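Local coordinates for protein GH26C (Muricauda sp. MAR_2010_75, PDB 6Q78) that probably hydrolyses internal beta-1,4-mannosidic bonds of mannans, as an endo-beta-mannanase of glycoside hydrolase family 26 with a TIM-barrel fold, at residues F48-T53 against L69-K74; D297-F302 against G337-L342; D116-T121 against H159-F164; G107-L112 against F148-V153. All coordinates share one frame; numbering follows the deposited sequence.

Contact 1. Residues F48-T53 against L69-K74; sequences FEPEET and LFYNLK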
loop_
_atom_site.group_PDB
_atom_site.type_symbol
_atom_site.label_atom_id
_atom_site.label_comp_id
_atom_site.label_asym_id
_atom_site.label_seq_id
_atom_site.Cartn_x
_atom_site.Cartn_y
_atom_site.Cartn_z
ATOM N N PHE A 48 -17.922 13.451 -11.422
ATOM C CA PHE A 48 -17.263 14.749 -11.354
ATOM C C PHE A 48 -16.286 14.888 -12.518
ATOM O O PHE A 48 -15.815 13.897 -13.082
ATOM C CB PHE A 48 -16.564 14.994 -9.992
ATOM C CG PHE A 48 -15.441 14.020 -9.674
ATOM C CD1 PHE A 48 -15.704 12.814 -9.044
ATOM C CD2 PHE A 48 -14.116 14.331 -9.971
ATOM C CE1 PHE A 48 -14.680 11.926 -8.735
ATOM C CE2 PHE A 48 -13.097 13.457 -9.672
ATOM C CZ PHE A 48 -13.371 12.238 -9.053
ATOM N N GLU A 49 -15.971 16.149 -12.862
ATOM C CA GLU A 49 -15.054 16.444 -13.947
ATOM C C GLU A 49 -13.614 16.386 -13.456
ATOM O O GLU A 49 -13.330 16.670 -12.287
ATOM C CB GLU A 49 -15.294 17.843 -14.486
ATOM C CG GLU A 49 -16.659 18.030 -15.092
ATOM C CD GLU A 49 -16.865 17.169 -16.324
ATOM O OE1 GLU A 49 -15.877 16.905 -17.051
ATOM O OE2 GLU A 49 -18.017 16.754 -16.562
ATOM N N PRO A 50 -12.678 16.061 -14.346
ATOM C CA PRO A 50 -11.263 16.020 -13.932
ATOM C C PRO A 50 -10.798 17.294 -13.242
ATOM O O PRO A 50 -10.031 17.230 -12.274
ATOM C CB PRO A 50 -10.510 15.790 -15.256
ATOM C CG PRO A 50 -11.534 15.355 -16.244
ATOM C CD PRO A 50 -12.868 15.821 -15.790
ATOM N N GLU A 51 -11.233 18.460 -13.740
ATOM C CA GLU A 51 -10.742 19.733 -13.218
ATOM C C GLU A 51 -11.166 19.969 -11.773
ATOM O O GLU A 51 -10.561 20.798 -11.088
ATOM C CB GLU A 51 -11.244 20.879 -14.098
ATOM C CG GLU A 51 -12.754 20.875 -14.285
ATOM C CD GLU A 51 -13.211 20.185 -15.571
ATOM O OE1 GLU A 51 -14.273 20.585 -16.098
ATOM O OE2 GLU A 51 -12.526 19.255 -16.057
ATOM N N GLU A 52 -12.185 19.261 -11.306
ATOM C CA GLU A 52 -12.672 19.345 -9.933
ATOM C C GLU A 52 -12.021 18.352 -8.977
ATOM O O GLU A 52 -12.382 18.341 -7.797
ATOM C CB GLU A 52 -14.186 19.098 -9.915
ATOM C CG GLU A 52 -14.980 20.091 -10.758
ATOM C CD GLU A 52 -16.420 19.657 -11.007
ATOM O OE1 GLU A 52 -16.728 18.455 -10.855
ATOM O OE2 GLU A 52 -17.244 20.532 -11.365
ATOM N N THR A 53 -11.066 17.544 -9.440
ATOM C CA THR A 53 -10.512 16.476 -8.609
ATOM C C THR A 53 -9.955 17.008 -7.291
ATOM O O THR A 53 -10.088 16.356 -6.250
ATOM C CB THR A 53 -9.427 15.723 -9.383
ATOM O OG1 THR A 53 -10.010 15.152 -10.558
ATOM C CG2 THR A 53 -8.832 14.566 -8.525
ATOM N N LEU A 69 -3.051 11.338 -10.642
ATOM C CA LEU A 69 -3.073 9.977 -10.110
ATOM C C LEU A 69 -4.395 9.671 -9.404
ATOM O O LEU A 69 -4.994 8.603 -9.617
ATOM C CB LEU A 69 -1.878 9.759 -9.193
ATOM C CG LEU A 69 -1.856 8.403 -8.498
ATOM C CD1 LEU A 69 -1.701 7.242 -9.453
ATOM C CD2 LEU A 69 -0.748 8.370 -7.457
ATOM N N PHE A 70 -4.866 10.586 -8.553
ATOM C CA PHE A 70 -6.132 10.353 -7.868
ATOM C C PHE A 70 -7.262 10.182 -8.882
ATOM O O PHE A 70 -8.038 9.217 -8.816
ATOM C CB PHE A 70 -6.411 11.509 -6.898
ATOM C CG PHE A 70 -7.654 11.332 -6.087
ATOM C CD1 PHE A 70 -8.906 11.602 -6.642
ATOM C CD2 PHE A 70 -7.568 10.899 -4.754
ATOM C CE1 PHE A 70 -10.071 11.461 -5.874
ATOM C CE2 PHE A 70 -8.713 10.773 -3.997
ATOM C CZ PHE A 70 -9.976 11.032 -4.561
ATOM N N TYR A 71 -7.379 11.125 -9.826
ATOM C CA TYR A 71 -8.451 11.037 -10.810
ATOM C C TYR A 71 -8.371 9.722 -11.569
ATOM O O TYR A 71 -9.375 9.023 -11.739
ATOM C CB TYR A 71 -8.391 12.218 -11.789
ATOM C CG TYR A 71 -9.470 12.090 -12.847
ATOM C CD1 TYR A 71 -10.771 12.544 -12.596
ATOM C CD2 TYR A 71 -9.207 11.513 -14.099
ATOM C CE1 TYR A 71 -11.774 12.419 -13.544
ATOM C CE2 TYR A 71 -10.215 11.384 -15.053
ATOM C CZ TYR A 71 -11.495 11.849 -14.765
ATOM O OH TYR A 71 -12.513 11.734 -15.698
ATOM N N ASN A 72 -7.184 9.376 -12.055
ATOM C CA ASN A 72 -7.092 8.225 -12.951
ATOM C C ASN A 72 -7.311 6.909 -12.212
ATOM O O ASN A 72 -7.833 5.963 -12.809
ATOM C CB ASN A 72 -5.745 8.226 -13.692
ATOM C CG ASN A 72 -5.752 9.172 -14.861
ATOM O OD1 ASN A 72 -6.620 9.064 -15.713
ATOM N ND2 ASN A 72 -4.820 10.122 -14.897
ATOM N N LEU A 73 -6.894 6.813 -10.941
ATOM C CA LEU A 73 -7.202 5.606 -10.171
ATOM C C LEU A 73 -8.694 5.473 -9.958
ATOM O O LEU A 73 -9.253 4.371 -10.052
ATOM C CB LEU A 73 -6.517 5.636 -8.805
ATOM C CG LEU A 73 -5.035 5.291 -8.814
ATOM C CD1 LEU A 73 -4.405 5.575 -7.473
ATOM C CD2 LEU A 73 -4.834 3.800 -9.169
ATOM N N LYS A 74 -9.345 6.580 -9.612
ATOM C CA LYS A 74 -10.783 6.545 -9.381
ATOM C C LYS A 74 -11.519 6.159 -10.657
ATOM O O LYS A 74 -12.452 5.345 -10.624
ATOM C CB LYS A 74 -11.232 7.911 -8.864
ATOM C CG LYS A 74 -12.712 8.050 -8.529
ATOM C CD LYS A 74 -13.119 7.200 -7.341
ATOM C CE LYS A 74 -14.524 7.614 -6.922
ATOM N NZ LYS A 74 -15.067 6.629 -5.952
HETATM O O HOH W 1 -14.992 12.527 -15.201
#
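Y71 lays its ring against the 3-10 turn that begins at P50. With CG anti to the backbone N (chi1 178°), the side chain leaves the helix toward that turn. Its CB meets T53 OG1 at 3.6 Å, and CD1 lies closer still to the same hydroxyl, which is already turned onto P50 O in a 2.7 Å hydrogen bond. CD1 also has F48 CE2 at 3.8 Å, set near the plane of the tyrosine ring. Helix 64-76 leads into the first strand of the TIM barrel, 81-86, and the N-terminal segment packs against it here as a turn. Further out, CE1 touches P50 CA at 3.7 Å, while P50 CB sits over one ring face, 4.1 Å from the centroid, in a CH-pi contact. At the tip, Y71 OH shares a water with F48 O, 2.6 Å from the hydroxyl. Alongside, T53 CG2 packs on F70 CD1 at 3.5 Å, and K74 CG approaches the edge of the F48 ring; K74 NZ itself bonds K329 O.

Contact 2. Residues D297-F302 against G337-L342; sequences DNYGDF and GYFVTL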
loop_
_atom_site.group_PDB
_atom_site.type_symbol
_atom_site.label_atom_id
_atom_site.label_comp_id
_atom_site.label_asym_id
_atom_site.label_seq_id
_atom_site.Cartn_x
_atom_site.Cartn_y
_atom_site.Cartn_z
ATOM N N ASP A 297 -6.094 -5.002 4.001
ATOM C CA ASP A 297 -5.202 -6.122 3.736
ATOM C C ASP A 297 -5.952 -7.424 4.008
ATOM O O ASP A 297 -6.720 -7.533 4.973
ATOM C CB ASP A 297 -3.948 -6.053 4.607
ATOM C CG ASP A 297 -3.104 -4.827 4.298
ATOM O OD1 ASP A 297 -3.433 -4.144 3.316
ATOM O OD2 ASP A 297 -2.109 -4.589 5.002
ATOM N N ASN A 298 -5.746 -8.423 3.153
ATOM C CA ASN A 298 -6.421 -9.698 3.393
ATOM C C ASN A 298 -5.583 -10.861 2.877
ATOM O O ASN A 298 -5.579 -11.140 1.666
ATOM C CB ASN A 298 -7.807 -9.705 2.782
ATOM C CG ASN A 298 -8.713 -10.771 3.399
ATOM O OD1 ASN A 298 -8.228 -11.674 4.091
ATOM N ND2 ASN A 298 -10.044 -10.658 3.171
ATOM N N TYR A 299 -4.932 -11.561 3.802
ATOM C CA TYR A 299 -4.378 -12.881 3.531
ATOM C C TYR A 299 -5.229 -13.982 4.153
ATOM O O TYR A 299 -5.368 -15.056 3.560
ATOM C CB TYR A 299 -2.977 -13.000 4.150
ATOM C CG TYR A 299 -1.992 -11.947 3.647
ATOM C CD1 TYR A 299 -1.909 -10.686 4.251
ATOM C CD2 TYR A 299 -1.193 -12.204 2.530
ATOM C CE1 TYR A 299 -0.974 -9.741 3.791
ATOM C CE2 TYR A 299 -0.324 -11.265 2.048
ATOM C CZ TYR A 299 -0.206 -10.053 2.696
ATOM O OH TYR A 299 0.706 -9.112 2.209
ATOM N N GLY A 300 -5.825 -13.722 5.313
ATOM C CA GLY A 300 -6.464 -14.795 6.063
ATOM C C GLY A 300 -7.625 -15.456 5.339
ATOM O O GLY A 300 -7.789 -16.680 5.417
ATOM N N ASP A 301 -8.439 -14.665 4.611
ATOM C CA ASP A 301 -9.584 -15.286 3.955
ATOM C C ASP A 301 -9.186 -16.100 2.738
ATOM O O ASP A 301 -10.002 -16.905 2.263
ATOM C CB ASP A 301 -10.636 -14.243 3.609
ATOM C CG ASP A 301 -11.268 -13.629 4.848
ATOM O OD1 ASP A 301 -11.464 -14.359 5.851
ATOM O OD2 ASP A 301 -11.558 -12.409 4.814
ATOM N N PHE A 302 -7.937 -15.981 2.304
ATOM C CA PHE A 302 -7.397 -16.742 1.187
ATOM C C PHE A 302 -6.517 -17.910 1.622
ATOM O O PHE A 302 -6.067 -18.684 0.771
ATOM C CB PHE A 302 -6.625 -15.818 0.240
ATOM C CG PHE A 302 -7.484 -14.770 -0.425
ATOM C CD1 PHE A 302 -8.467 -15.136 -1.337
ATOM C CD2 PHE A 302 -7.323 -13.425 -0.127
ATOM C CE1 PHE A 302 -9.265 -14.187 -1.944
ATOM C CE2 PHE A 302 -8.125 -12.465 -0.747
ATOM C CZ PHE A 302 -9.093 -12.858 -1.669
ATOM N N GLY A 337 -2.397 -12.137 -1.075
ATOM C CA GLY A 337 -1.533 -13.199 -1.552
ATOM C C GLY A 337 -1.784 -14.480 -0.792
ATOM O O GLY A 337 -2.402 -14.503 0.281
ATOM N N TYR A 338 -1.337 -15.571 -1.383
ATOM C CA TYR A 338 -1.264 -16.872 -0.724
ATOM C C TYR A 338 0.182 -17.322 -0.866
ATOM O O TYR A 338 0.648 -17.566 -1.986
ATOM C CB TYR A 338 -2.204 -17.899 -1.358
ATOM C CG TYR A 338 -2.044 -19.243 -0.684
ATOM C CD1 TYR A 338 -2.485 -19.435 0.607
ATOM C CD2 TYR A 338 -1.440 -20.320 -1.335
ATOM C CE1 TYR A 338 -2.326 -20.648 1.248
ATOM C CE2 TYR A 338 -1.293 -21.550 -0.694
ATOM C CZ TYR A 338 -1.731 -21.683 0.602
ATOM O OH TYR A 338 -1.591 -22.894 1.265
ATOM N N PHE A 339 0.900 -17.395 0.251
ATOM C CA PHE A 339 2.329 -17.688 0.218
ATOM C C PHE A 339 2.575 -19.185 0.062
ATOM O O PHE A 339 2.032 -19.997 0.821
ATOM C CB PHE A 339 3.009 -17.198 1.495
ATOM C CG PHE A 339 3.020 -15.711 1.679
ATOM C CD1 PHE A 339 3.948 -14.923 1.029
ATOM C CD2 PHE A 339 2.142 -15.110 2.569
ATOM C CE1 PHE A 339 3.980 -13.543 1.241
ATOM C CE2 PHE A 339 2.153 -13.739 2.771
ATOM C CZ PHE A 339 3.076 -12.951 2.100
ATOM N N VAL A 340 3.413 -19.543 -0.916
ATOM C CA VAL A 340 3.756 -20.926 -1.222
ATOM C C VAL A 340 5.229 -21.132 -0.922
ATOM O O VAL A 340 6.082 -20.388 -1.421
ATOM C CB VAL A 340 3.469 -21.254 -2.699
ATOM C CG1 VAL A 340 3.929 -22.666 -3.037
ATOM C CG2 VAL A 340 1.990 -21.104 -3.001
ATOM N N THR A 341 5.527 -22.152 -0.114
ATOM C CA THR A 341 6.889 -22.631 0.115
ATOM C C THR A 341 6.848 -24.126 -0.182
ATOM O O THR A 341 6.224 -24.884 0.561
ATOM C CB THR A 341 7.308 -22.350 1.563
ATOM O OG1 THR A 341 7.127 -20.950 1.847
ATOM C CG2 THR A 341 8.772 -22.714 1.799
ATOM N N LEU A 342 7.470 -24.549 -1.295
ATOM C CA LEU A 342 7.182 -25.883 -1.833
ATOM C C LEU A 342 7.614 -27.008 -0.896
ATOM O O LEU A 342 7.059 -28.114 -0.975
ATOM C CB LEU A 342 7.795 -26.046 -3.225
ATOM C CG LEU A 342 7.182 -25.126 -4.286
ATOM C CD1 LEU A 342 7.965 -25.215 -5.591
ATOM C CD2 LEU A 342 5.717 -25.475 -4.522
HETATM O O HOH W 2 -3.346 -16.336 2.128
#
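Y299 and F339 bring their rings together at one corner, CE2 to CE2 at 3.6 Å. The planes are nearly parallel, 17° apart, but slid so far that the centroids stand 5.5 Å from each other and barely overlap. Y299 CG lies opposite the carbonyl carbon, beside the backbone N (chi1 -58°), which turns the ring to G337 and F339. G337 O comes to its edge, 3.4 Å from Y299 CD2, and a water donates both to this carbonyl and to Y299 O. Y338 CD1 lies 3.7 Å from F302 O. What sets these groups in place begins with the turn: N298 OD1 accepts from D301 N in an Asx motif, and N298 ND2 returns a bond of 2.8 Å to D301 OD2. Y299 OH bonds E335, at the strand end where related GH-A enzymes carry their nucleophile, and the side chain lies about 4 Å from a bound Tris molecule, probably from the crystallisation liquor. A leucine in place of Y299 would probably leave E335 without this hydroxyl partner and F339 without its flat neighbour. The segments follow adjacent parallel barrel strands, 293-298 and 330-336; F302 packs on helices 306-327 and 351-361, and F339 touches strand 379-380.

Contact 3. Residues D116-T121 against H159-F164; sequences DFMFIT and HFREPF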
loop_
_atom_site.group_PDB
_atom_site.type_symbol
_atom_site.label_atom_id
_atom_site.label_comp_id
_atom_site.label_asym_id
_atom_site.label_seq_id
_atom_site.Cartn_x
_atom_site.Cartn_y
_atom_site.Cartn_z
ATOM N N ASP A 116 8.825 0.550 1.172
ATOM C CA ASP A 116 8.648 0.662 2.629
ATOM C C ASP A 116 9.559 1.768 3.126
ATOM O O ASP A 116 10.733 1.835 2.748
ATOM C CB ASP A 116 9.023 -0.678 3.281
ATOM C CG ASP A 116 8.495 -0.839 4.723
ATOM O OD1 ASP A 116 8.395 0.153 5.497
ATOM O OD2 ASP A 116 8.253 -2.028 5.111
ATOM N N PHE A 117 9.034 2.637 3.992
ATOM C CA PHE A 117 9.869 3.639 4.666
ATOM C C PHE A 117 10.747 3.077 5.786
ATOM O O PHE A 117 11.610 3.816 6.292
ATOM C CB PHE A 117 9.010 4.787 5.209
ATOM C CG PHE A 117 8.647 5.811 4.164
ATOM C CD1 PHE A 117 9.642 6.593 3.584
ATOM C CD2 PHE A 117 7.330 6.018 3.793
ATOM C CE1 PHE A 117 9.329 7.551 2.609
ATOM C CE2 PHE A 117 6.983 6.988 2.796
ATOM C CZ PHE A 117 8.029 7.750 2.221
ATOM N N MET A 118 10.576 1.802 6.164
ATOM C CA MET A 118 11.339 1.165 7.250
ATOM C C MET A 118 12.826 1.550 7.314
ATOM O O MET A 118 13.312 2.063 8.341
ATOM C CB MET A 118 11.188 -0.343 7.068
ATOM C CG MET A 118 11.989 -1.165 8.077
ATOM S SD MET A 118 11.711 -2.955 7.834
ATOM C CE MET A 118 12.216 -3.294 6.143
ATOM N N PHE A 119 13.591 1.252 6.265
ATOM C CA PHE A 119 15.024 1.512 6.336
ATOM C C PHE A 119 15.329 3.008 6.184
ATOM O O PHE A 119 16.389 3.474 6.635
ATOM C CB PHE A 119 15.731 0.682 5.248
ATOM C CG PHE A 119 15.766 -0.839 5.518
ATOM C CD1 PHE A 119 15.847 -1.349 6.816
ATOM C CD2 PHE A 119 15.586 -1.721 4.465
ATOM C CE1 PHE A 119 15.853 -2.728 7.054
ATOM C CE2 PHE A 119 15.623 -3.112 4.701
ATOM C CZ PHE A 119 15.722 -3.595 5.990
ATOM N N ILE A 120 14.432 3.765 5.550
ATOM C CA ILE A 120 14.637 5.190 5.369
ATOM C C ILE A 120 14.557 5.918 6.699
ATOM O O ILE A 120 15.215 6.963 6.885
ATOM C CB ILE A 120 13.611 5.677 4.329
ATOM C CG1 ILE A 120 13.893 4.968 2.988
ATOM C CG2 ILE A 120 13.613 7.203 4.181
ATOM C CD1 ILE A 120 12.761 5.137 1.972
ATOM N N THR A 121 13.789 5.389 7.652
ATOM C CA THR A 121 13.606 6.059 8.941
ATOM C C THR A 121 14.368 5.379 10.074
ATOM O O THR A 121 14.184 5.731 11.253
ATOM C CB THR A 121 12.128 6.160 9.347
ATOM O OG1 THR A 121 11.574 4.839 9.511
ATOM C CG2 THR A 121 11.340 6.945 8.292
ATOM N N HIS A 159 7.021 0.092 8.054
ATOM C CA HIS A 159 7.269 -0.772 9.204
ATOM C C HIS A 159 8.195 0.002 10.136
ATOM O O HIS A 159 9.433 -0.112 10.108
ATOM C CB HIS A 159 7.822 -2.124 8.779
ATOM C CG HIS A 159 6.788 -3.027 8.181
ATOM N ND1 HIS A 159 6.435 -2.967 6.847
ATOM C CD2 HIS A 159 6.049 -4.030 8.726
ATOM C CE1 HIS A 159 5.502 -3.877 6.603
ATOM N NE2 HIS A 159 5.234 -4.521 7.729
ATOM N N PHE A 160 7.553 0.851 10.951
ATOM C CA PHE A 160 8.211 1.845 11.807
ATOM C C PHE A 160 8.614 1.191 13.124
ATOM O O PHE A 160 7.765 0.763 13.902
ATOM C CB PHE A 160 7.193 2.978 11.982
ATOM C CG PHE A 160 7.627 4.136 12.886
ATOM C CD1 PHE A 160 8.957 4.435 13.102
ATOM C CD2 PHE A 160 6.657 4.949 13.459
ATOM C CE1 PHE A 160 9.310 5.525 13.916
ATOM C CE2 PHE A 160 7.003 5.993 14.295
ATOM C CZ PHE A 160 8.326 6.278 14.531
ATOM N N ARG A 161 9.914 1.047 13.337
ATOM C CA ARG A 161 10.384 0.450 14.583
ATOM C C ARG A 161 10.016 1.355 15.750
ATOM O O ARG A 161 10.099 2.582 15.665
ATOM C CB ARG A 161 11.896 0.178 14.518
ATOM C CG ARG A 161 12.214 -0.879 13.468
ATOM C CD ARG A 161 13.706 -1.069 13.250
ATOM N NE ARG A 161 13.921 -1.719 11.965
ATOM C CZ ARG A 161 13.897 -3.025 11.754
ATOM N NH1 ARG A 161 13.676 -3.869 12.752
ATOM N NH2 ARG A 161 14.073 -3.483 10.502
ATOM N N GLU A 162 9.626 0.739 16.857
ATOM C CA GLU A 162 9.060 1.482 17.960
ATOM C C GLU A 162 10.099 2.450 18.527
ATOM O O GLU A 162 11.307 2.190 18.462
ATOM C CB GLU A 162 8.541 0.517 19.036
ATOM C CG GLU A 162 9.634 -0.271 19.822
ATOM C CD GLU A 162 10.328 0.578 20.856
ATOM O OE1 GLU A 162 11.541 0.319 21.154
ATOM O OE2 GLU A 162 9.658 1.490 21.393
ATOM N N PRO A 163 9.646 3.567 19.106
ATOM C CA PRO A 163 10.545 4.721 19.309
ATOM C C PRO A 163 11.493 4.627 20.494
ATOM O O PRO A 163 12.507 5.349 20.504
ATOM C CB PRO A 163 9.564 5.902 19.508
ATOM C CG PRO A 163 8.357 5.230 20.125
ATOM C CD PRO A 163 8.245 3.923 19.346
ATOM N N PHE A 164 11.215 3.786 21.492
ATOM C CA PHE A 164 12.058 3.787 22.684
ATOM C C PHE A 164 13.446 3.242 22.381
ATOM O O PHE A 164 14.453 3.792 22.847
ATOM C CB PHE A 164 11.395 3.003 23.820
ATOM C CG PHE A 164 10.215 3.700 24.425
ATOM C CD1 PHE A 164 10.404 4.719 25.339
ATOM C CD2 PHE A 164 8.918 3.334 24.078
ATOM C CE1 PHE A 164 9.312 5.383 25.906
ATOM C CE2 PHE A 164 7.830 3.978 24.632
ATOM C CZ PHE A 164 8.020 4.994 25.562
HETATM O O HOH W 3 13.677 1.367 10.776
HETATM O O HOH W 4 11.930 3.227 11.843
#
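H159, M118 and R161 carry most of this interface, and D116 grips the first of them twice. H159 N gives a nearly straight bond (166°) to the syn lone pair of D116 OD1 at 2.9 Å, and H159 ND1 reaches D116 OD2 at 2.7 Å, the oxygen lying 23° out of the imidazole plane. The ND1 bond restrains the turn of the imidazole. D116 OD1 accepts a second hydrogen bond, from M118 N, which comes from above the carboxylate plane, in an Asx turn. Both segments leave the C-terminal ends of neighbouring barrel strands, 112-116 and 153-157, the side on which TIM barrels hold their active sites. There H159 NE2 bonds a bound Tris molecule, probably from the crystallisation liquor. M118 lays CG against H159 O at 3.4 Å; its extended chain brings SD to 3.6 Å from R161 NH2, and a bend at chi3 (59°) then turns CE over one face of the F119 ring. R161 NE also makes a weak link, through a water, to M118 O. The other terminal nitrogen, NH1, bonds E167 O.

Contact 4. Residues G107-L112 against F148-V153; sequences GSDPGL and FDMGLV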
loop_
_atom_site.group_PDB
_atom_site.type_symbol
_atom_site.label_atom_id
_atom_site.label_comp_id
_atom_site.label_asym_id
_atom_site.label_seq_id
_atom_site.Cartn_x
_atom_site.Cartn_y
_atom_site.Cartn_z
ATOM N N GLY A 107 5.817 -11.429 -18.995
ATOM C CA GLY A 107 6.379 -10.566 -20.022
ATOM C C GLY A 107 6.195 -9.089 -19.764
ATOM O O GLY A 107 6.866 -8.271 -20.441
ATOM N N SER A 108 5.327 -8.714 -18.809
ATOM C CA SER A 108 5.115 -7.323 -18.430
ATOM C C SER A 108 5.561 -7.098 -16.998
ATOM O O SER A 108 5.382 -7.964 -16.154
ATOM C CB SER A 108 3.632 -6.975 -18.539
ATOM O OG SER A 108 3.416 -5.632 -18.107
ATOM N N ASP A 109 6.122 -5.920 -16.722
ATOM C CA ASP A 109 6.292 -5.498 -15.331
ATOM C C ASP A 109 4.923 -5.327 -14.662
ATOM O O ASP A 109 3.894 -5.226 -15.326
ATOM C CB ASP A 109 7.027 -4.159 -15.276
ATOM C CG ASP A 109 8.534 -4.296 -15.285
ATOM O OD1 ASP A 109 9.053 -5.257 -14.675
ATOM O OD2 ASP A 109 9.230 -3.419 -15.872
ATOM N N PRO A 110 4.881 -5.341 -13.333
ATOM C CA PRO A 110 3.645 -4.995 -12.623
ATOM C C PRO A 110 3.228 -3.559 -12.949
ATOM O O PRO A 110 4.045 -2.750 -13.414
ATOM C CB PRO A 110 4.026 -5.169 -11.139
ATOM C CG PRO A 110 5.531 -4.920 -11.138
ATOM C CD PRO A 110 6.041 -5.492 -12.430
ATOM N N GLY A 111 1.942 -3.231 -12.662
ATOM C CA GLY A 111 1.536 -1.837 -12.849
ATOM C C GLY A 111 1.765 -0.946 -11.655
ATOM O O GLY A 111 1.538 0.265 -11.715
ATOM N N LEU A 112 2.216 -1.531 -10.550
ATOM C CA LEU A 112 2.382 -0.823 -9.286
ATOM C C LEU A 112 3.546 -1.438 -8.522
ATOM O O LEU A 112 3.748 -2.658 -8.550
ATOM C CB LEU A 112 1.073 -0.870 -8.475
ATOM C CG LEU A 112 1.043 -0.361 -7.041
ATOM C CD1 LEU A 112 -0.383 0.103 -6.759
ATOM C CD2 LEU A 112 1.428 -1.422 -6.099
ATOM N N PHE A 148 8.244 5.219 -11.685
ATOM C CA PHE A 148 7.535 6.401 -12.156
ATOM C C PHE A 148 7.866 6.685 -13.620
ATOM O O PHE A 148 6.975 7.030 -14.410
ATOM C CB PHE A 148 7.916 7.601 -11.284
ATOM C CG PHE A 148 7.288 8.883 -11.718
ATOM C CD1 PHE A 148 5.937 9.107 -11.507
ATOM C CD2 PHE A 148 8.045 9.846 -12.357
ATOM C CE1 PHE A 148 5.353 10.292 -11.898
ATOM C CE2 PHE A 148 7.475 11.050 -12.763
ATOM C CZ PHE A 148 6.114 11.264 -12.513
ATOM N N ASP A 149 9.149 6.554 -14.006
ATOM C CA ASP A 149 9.504 6.803 -15.413
ATOM C C ASP A 149 8.774 5.858 -16.355
ATOM O O ASP A 149 8.536 6.210 -17.517
ATOM C CB ASP A 149 11.013 6.653 -15.629
ATOM C CG ASP A 149 11.837 7.821 -15.092
ATOM O OD1 ASP A 149 11.250 8.856 -14.695
ATOM O OD2 ASP A 149 13.103 7.687 -15.100
ATOM N N MET A 150 8.438 4.649 -15.903
ATOM C CA MET A 150 7.700 3.679 -16.709
ATOM C C MET A 150 6.188 3.845 -16.577
ATOM O O MET A 150 5.429 3.147 -17.287
ATOM C CB MET A 150 8.126 2.250 -16.312
ATOM C CG MET A 150 9.592 2.012 -16.647
ATOM S SD MET A 150 10.085 0.277 -16.482
ATOM C CE MET A 150 9.665 -0.000 -14.796
ATOM N N GLY A 151 5.746 4.758 -15.704
ATOM C CA GLY A 151 4.336 5.035 -15.509
ATOM C C GLY A 151 3.660 4.267 -14.398
ATOM O O GLY A 151 2.440 4.409 -14.224
ATOM N N LEU A 152 4.386 3.425 -13.678
ATOM C CA LEU A 152 3.787 2.661 -12.596
ATOM C C LEU A 152 3.358 3.581 -11.471
ATOM O O LEU A 152 3.849 4.703 -11.328
ATOM C CB LEU A 152 4.780 1.661 -12.005
ATOM C CG LEU A 152 5.046 0.351 -12.761
ATOM C CD1 LEU A 152 5.581 0.557 -14.158
ATOM C CD2 LEU A 152 5.977 -0.510 -11.937
ATOM N N VAL A 153 2.432 3.068 -10.646
ATOM C CA VAL A 153 2.015 3.704 -9.397
ATOM C C VAL A 153 2.946 3.227 -8.289
ATOM O O VAL A 153 3.321 2.063 -8.241
ATOM C CB VAL A 153 0.563 3.307 -9.108
ATOM C CG1 VAL A 153 0.081 3.829 -7.773
ATOM C CG2 VAL A 153 -0.366 3.770 -10.234
#
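L112 and V153 form a parallel beta bridge, CA to CA 4.5 Å, where strands 112-116 and 153-157 of the TIM barrel begin; helix 132-150 makes the crossover between them in a beta-alpha-beta unit. This is the tight part. V153 N donates to G111 O at 3.1 Å, nearly straight at 166°, and L112 CA lies 3.2 Å from V153 O in a CA-H...O contact. Beside the backbone, L112 CD1 rests on V153 CG1 at 3.9 Å, the two side chains on one face of the sheet with I82 of strand 81-86. L152 fills the angle just before the bridge: the course of the backbone sets its CB against G111 O, chi1 (-78°) brings CG to 3.3 Å from P110 O, and chi2 turns CD2 to the same oxygen. Cutting this leucine back to an alanine would probably open a gap beside P110 O and remove the branch that lies along the 110-112 backbone. The other end is looser and faces solvent. A Schellman motif with G151 closes the last turn of the helix, and its positive phi turns the chain toward the strand, while the exposed M150 reaches D109. That aspartate is held by S100 through OD1; its other oxygen, OD2, meets the methionine methyl, CE, at 3.6 Å.

How the contacts relate
The four contacts sit at different levels of one barrel. Contacts 1 and 4 lie near the N-terminal ends of the strands, with centres about 20 Å apart, and touch where L69 CD1 packs on V153 CG2 at 3.8 Å. Contacts 2 and 3 belong to the opposite, C-terminal end, where Y299 and H159 each approach a bound Tris molecule within about 4 Å and 3 Å, a likely mark of the substrate pocket; their centres are about 24 Å apart and their nearest atoms about 8 Å. Contacts 4 and 3 open and close the same pair of strands, 112-116 and 153-157, their centres about 26 Å apart. Contact 1 is about 33 Å from contact 2, centre to centre.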